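Local coordinates for N-acyl-D-glutamate deacylase (Bordetella bronchiseptica, PDB 3GIP), which probably hydrolyses the amide bond of N-acyl-D-glutamate, releasing D-glutamate, as a zinc-dependent member of the amidohydrolase superfamily, at residues 24-32 with 38-46. Sequence-based numbering, arbitrary orientation.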
ATOM      1  N   ARG A  24     -25.320   2.459  -7.396  1.00 17.76           N
ATOM      2  CA  ARG A  24     -24.811   3.043  -8.633  1.00 18.35           C
ATOM      3  C   ARG A  24     -25.940   3.809  -9.323  1.00 19.84           C
ATOM      4  O   ARG A  24     -27.099   3.387  -9.290  1.00 20.94           O
ATOM      5  CB  ARG A  24     -24.283   1.938  -9.552  1.00 18.32           C
ATOM      6  CG  ARG A  24     -25.353   0.977 -10.053  1.00 17.88           C
ATOM      7  CD  ARG A  24     -24.730  -0.269 -10.661  1.00 20.29           C
ATOM      8  NE  ARG A  24     -24.112  -1.105  -9.637  1.00 20.43           N
ATOM      9  CZ  ARG A  24     -23.414  -2.207  -9.890  1.00 20.99           C
ATOM     10  NH1 ARG A  24     -23.240  -2.612 -11.141  1.00 21.56           N
ATOM     11  NH2 ARG A  24     -22.899  -2.908  -8.889  1.00 19.34           N
ATOM     12  N   ARG A  25     -25.606   4.937  -9.940  1.00 20.16           N
ATOM     13  CA  ARG A  25     -26.615   5.741 -10.617  1.00 20.56           C
ATOM     14  C   ARG A  25     -26.171   6.225 -11.990  1.00 20.66           C
ATOM     15  O   ARG A  25     -24.995   6.517 -12.209  1.00 20.50           O
ATOM     16  CB  ARG A  25     -27.008   6.937  -9.740  1.00 22.81           C
ATOM     17  CG  ARG A  25     -25.857   7.833  -9.299  1.00 25.83           C
ATOM     18  CD  ARG A  25     -26.325   8.762  -8.181  1.00 30.81           C
ATOM     19  NE  ARG A  25     -25.252   9.565  -7.599  1.00 35.56           N
ATOM     20  CZ  ARG A  25     -24.635  10.560  -8.226  1.00 35.60           C
ATOM     21  NH1 ARG A  25     -24.983  10.880  -9.464  1.00 38.93           N
ATOM     22  NH2 ARG A  25     -23.684  11.247  -7.610  1.00 35.66           N
ATOM     23  N   ARG A  26     -27.124   6.300 -12.915  1.00 21.47           N
ATOM     24  CA  ARG A  26     -26.846   6.753 -14.272  1.00 22.61           C
ATOM     25  C   ARG A  26     -26.657   8.266 -14.278  1.00 22.89           C
ATOM     26  O   ARG A  26     -27.612   9.018 -14.077  1.00 24.47           O
ATOM     27  CB  ARG A  26     -28.003   6.367 -15.199  1.00 24.81           C
ATOM     28  CG  ARG A  26     -27.948   7.022 -16.572  1.00 29.35           C
ATOM     29  CD  ARG A  26     -26.841   6.453 -17.449  1.00 32.79           C
ATOM     30  NE  ARG A  26     -26.606   7.303 -18.614  1.00 35.84           N
ATOM     31  CZ  ARG A  26     -25.866   8.408 -18.596  1.00 37.43           C
ATOM     32  NH1 ARG A  26     -25.277   8.794 -17.472  1.00 36.77           N
ATOM     33  NH2 ARG A  26     -25.729   9.138 -19.695  1.00 38.23           N
ATOM     34  N   ALA A  27     -25.424   8.707 -14.507  1.00 22.11           N
ATOM     35  CA  ALA A  27     -25.112  10.132 -14.530  1.00 21.92           C
ATOM     36  C   ALA A  27     -23.767  10.390 -15.204  1.00 21.67           C
ATOM     37  O   ALA A  27     -22.929   9.491 -15.294  1.00 21.81           O
ATOM     38  CB  ALA A  27     -25.091  10.680 -13.106  1.00 22.99           C
ATOM     39  N   ASP A  28     -23.568  11.616 -15.682  1.00 21.13           N
ATOM     40  CA  ASP A  28     -22.316  11.989 -16.332  1.00 20.71           C
ATOM     41  C   ASP A  28     -21.442  12.766 -15.353  1.00 20.71           C
ATOM     42  O   ASP A  28     -21.945  13.394 -14.420  1.00 20.36           O
ATOM     43  CB  ASP A  28     -22.575  12.854 -17.571  1.00 22.25           C
ATOM     44  CG  ASP A  28     -23.533  12.206 -18.549  1.00 22.96           C
ATOM     45  OD1 ASP A  28     -23.540  10.963 -18.644  1.00 21.92           O
ATOM     46  OD2 ASP A  28     -24.273  12.942 -19.240  1.00 24.56           O
ATOM     47  N   LEU A  29     -20.133  12.725 -15.569  1.00 18.64           N
ATOM     48  CA  LEU A  29     -19.194  13.423 -14.702  1.00 18.87           C
ATOM     49  C   LEU A  29     -18.458  14.503 -15.485  1.00 19.22           C
ATOM     50  O   LEU A  29     -17.935  14.243 -16.570  1.00 19.34           O
ATOM     51  CB  LEU A  29     -18.180  12.432 -14.124  1.00 19.41           C
ATOM     52  CG  LEU A  29     -17.153  12.963 -13.119  1.00 22.15           C
ATOM     53  CD1 LEU A  29     -17.800  13.114 -11.755  1.00 24.70           C
ATOM     54  CD2 LEU A  29     -15.989  11.990 -13.029  1.00 26.14           C
ATOM     55  N   GLY A  30     -18.430  15.712 -14.930  1.00 19.70           N
ATOM     56  CA  GLY A  30     -17.749  16.816 -15.579  1.00 19.51           C
ATOM     57  C   GLY A  30     -16.531  17.255 -14.787  1.00 19.51           C
ATOM     58  O   GLY A  30     -16.566  17.310 -13.557  1.00 20.20           O
ATOM     59  N   VAL A  31     -15.450  17.573 -15.492  1.00 19.51           N
ATOM     60  CA  VAL A  31     -14.217  17.994 -14.842  1.00 20.37           C
ATOM     61  C   VAL A  31     -13.717  19.340 -15.354  1.00 21.50           C
ATOM     62  O   VAL A  31     -13.784  19.629 -16.549  1.00 21.84           O
ATOM     63  CB  VAL A  31     -13.096  16.947 -15.064  1.00 21.41           C
ATOM     64  CG1 VAL A  31     -11.795  17.425 -14.435  1.00 21.49           C
ATOM     65  CG2 VAL A  31     -13.510  15.611 -14.475  1.00 21.78           C
ATOM     66  N   ARG A  32     -13.222  20.165 -14.438  1.00 21.06           N
ATOM     67  CA  ARG A  32     -12.665  21.459 -14.805  1.00 22.77           C
ATOM     68  C   ARG A  32     -11.636  21.886 -13.770  1.00 22.42           C
ATOM     69  O   ARG A  32     -11.881  21.806 -12.563  1.00 23.06           O
ATOM     70  CB  ARG A  32     -13.749  22.534 -14.917  1.00 24.65           C
ATOM     71  CG  ARG A  32     -13.201  23.832 -15.509  1.00 26.83           C
ATOM     72  CD  ARG A  32     -14.172  24.994 -15.419  1.00 27.39           C
ATOM     73  NE  ARG A  32     -15.420  24.747 -16.130  1.00 27.57           N
ATOM     74  CZ  ARG A  32     -16.585  24.522 -15.530  1.00 28.55           C
ATOM     75  NH1 ARG A  32     -16.657  24.510 -14.206  1.00 31.17           N
ATOM     76  NH2 ARG A  32     -17.676  24.315 -16.253  1.00 29.35           N
ATOM     77  N   ALA A  38     -19.078  19.080 -12.083  1.00 22.83           N
ATOM     78  CA  ALA A  38     -20.505  18.803 -12.108  1.00 23.56           C
ATOM     79  C   ALA A  38     -20.805  17.328 -12.321  1.00 23.02           C
ATOM     80  O   ALA A  38     -19.981  16.585 -12.849  1.00 20.97           O
ATOM     81  CB  ALA A  38     -21.172  19.625 -13.206  1.00 25.89           C
ATOM     82  N   ILE A  39     -21.996  16.919 -11.896  1.00 23.46           N
ATOM     83  CA  ILE A  39     -22.456  15.547 -12.045  1.00 23.78           C
ATOM     84  C   ILE A  39     -23.933  15.587 -12.420  1.00 24.31           C
ATOM     85  O   ILE A  39     -24.730  16.260 -11.762  1.00 24.08           O
ATOM     86  CB  ILE A  39     -22.285  14.743 -10.736  1.00 23.63           C
ATOM     87  CG1 ILE A  39     -20.800  14.647 -10.375  1.00 24.48           C
ATOM     88  CG2 ILE A  39     -22.892  13.355 -10.895  1.00 23.44           C
ATOM     89  CD1 ILE A  39     -20.526  13.903  -9.082  1.00 27.26           C
ATOM     90  N   GLY A  40     -24.291  14.875 -13.483  1.00 24.72           N
ATOM     91  CA  GLY A  40     -25.672  14.846 -13.934  1.00 26.20           C
ATOM     92  C   GLY A  40     -25.761  14.642 -15.437  1.00 27.64           C
ATOM     93  O   GLY A  40     -25.114  13.748 -15.983  1.00 27.68           O
ATOM     94  N   GLU A  41     -26.563  15.463 -16.108  1.00 28.55           N
ATOM     95  CA  GLU A  41     -26.717  15.367 -17.556  1.00 29.80           C
ATOM     96  C   GLU A  41     -25.759  16.346 -18.227  1.00 30.14           C
ATOM     97  O   GLU A  41     -25.932  17.559 -18.124  1.00 30.76           O
ATOM     98  CB  GLU A  41     -28.157  15.693 -17.961  1.00 31.85           C
ATOM     99  CG  GLU A  41     -28.395  15.710 -19.465  1.00 34.33           C
ATOM    100  CD  GLU A  41     -28.075  14.382 -20.123  1.00 36.23           C
ATOM    101  OE1 GLU A  41     -28.669  13.359 -19.718  1.00 36.98           O
ATOM    102  OE2 GLU A  41     -27.230  14.361 -21.047  1.00 35.33           O
ATOM    103  N   LEU A  42     -24.753  15.815 -18.917  1.00 28.50           N
ATOM    104  CA  LEU A  42     -23.760  16.653 -19.580  1.00 28.09           C
ATOM    105  C   LEU A  42     -23.607  16.332 -21.062  1.00 28.17           C
ATOM    106  O   LEU A  42     -22.638  16.752 -21.694  1.00 28.85           O
ATOM    107  CB  LEU A  42     -22.404  16.492 -18.888  1.00 26.07           C
ATOM    108  CG  LEU A  42     -22.374  16.775 -17.384  1.00 26.17           C
ATOM    109  CD1 LEU A  42     -20.987  16.488 -16.832  1.00 23.54           C
ATOM    110  CD2 LEU A  42     -22.765  18.220 -17.128  1.00 26.14           C
ATOM    111  N   GLY A  43     -24.566  15.598 -21.615  1.00 30.47           N
ATOM    112  CA  GLY A  43     -24.500  15.225 -23.017  1.00 32.30           C
ATOM    113  C   GLY A  43     -24.276  16.365 -23.994  1.00 33.74           C
ATOM    114  O   GLY A  43     -23.520  16.224 -24.956  1.00 33.86           O
ATOM    115  N   ALA A  44     -24.929  17.498 -23.754  1.00 34.78           N
ATOM    116  CA  ALA A  44     -24.803  18.650 -24.640  1.00 35.94           C
ATOM    117  C   ALA A  44     -23.841  19.712 -24.115  1.00 36.16           C
ATOM    118  O   ALA A  44     -23.693  20.774 -24.719  1.00 35.61           O
ATOM    119  CB  ALA A  44     -26.177  19.269 -24.878  1.00 36.13           C
ATOM    120  N   HIS A  45     -23.184  19.425 -22.997  1.00 36.10           N
ATOM    121  CA  HIS A  45     -22.246  20.375 -22.410  1.00 36.70           C
ATOM    122  C   HIS A  45     -20.867  20.253 -23.061  1.00 36.02           C
ATOM    123  O   HIS A  45     -20.227  19.203 -22.998  1.00 35.44           O
ATOM    124  CB  HIS A  45     -22.145  20.137 -20.898  1.00 38.97           C
ATOM    125  CG  HIS A  45     -21.420  21.218 -20.157  1.00 42.44           C
ATOM    126  ND1 HIS A  45     -21.372  21.269 -18.780  1.00 43.73           N
ATOM    127  CD2 HIS A  45     -20.713  22.287 -20.596  1.00 43.65           C
ATOM    128  CE1 HIS A  45     -20.667  22.321 -18.404  1.00 43.44           C
ATOM    129  NE2 HIS A  45     -20.256  22.956 -19.486  1.00 44.35           N
ATOM    130  N   PRO A  46     -20.397  21.331 -23.710  1.00 35.13           N
ATOM    131  CA  PRO A  46     -19.088  21.335 -24.372  1.00 34.30           C
ATOM    132  C   PRO A  46     -17.942  20.963 -23.432  1.00 32.61           C
ATOM    133  O   PRO A  46     -17.944  21.332 -22.258  1.00 31.74           O
ATOM    134  CB  PRO A  46     -18.969  22.768 -24.883  1.00 35.26           C
ATOM    135  CG  PRO A  46     -20.391  23.120 -25.193  1.00 35.34           C
ATOM    136  CD  PRO A  46     -21.121  22.586 -23.981  1.00 35.52           C
TER
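Asp28 and Gly40 form an antiparallel hydrogen-bonded pair, with Asp28 N to Gly40 O at 2.7 Å and a reciprocal bond from Gly40 N to Asp28 O. Two residues on, Gly30 N donates to Ala38 O, while the return bond from Ala38 N to Gly30 O is weak at 3.4 Å. The strand axes run 166° apart, as expected of a beta hairpin.

Side-chain polar bonds centre on the Asp28 carboxylate, whose two oxygens do different work. Asp28 OD2 takes Leu42 N on its anti lone pair at 2.9 Å, nearly straight (171° at the hydrogen); with CG beside the backbone N (chi1 -54°), the carboxylate reaches the chain just past strand 35-40. Asp28 OD1 receives both NH1 and NH2 of Arg26 in an end-on salt bridge, each at 3.0 Å, as well as Gly13 N from outside the hairpin. Glu41 OE2 lies 3.7 Å from Asp28 OD2 and accepts from Gly43 N.

Van der Waals contacts occur on both faces. The apolar side chains of Leu29 and Ile39 lie side by side, Leu29 CD1 3.6 Å from Ile39 CG1, and Ile39 CG2 meets the edge of the Arg25 guanidinium in its plane. On the face bearing Asp28, Leu42 CD1 packs against the Leu29-Gly30 peptide, 3.3 Å from Gly30 N.

This hairpin belongs to the small beta domain beside the TIM barrel, remote from the zinc. The buried Asp28 charge, met by a guanidinium and two backbone N-H groups, would probably remain ionised despite Glu41, and it ties the chain leaving the hairpin to both Arg26 and Gly13.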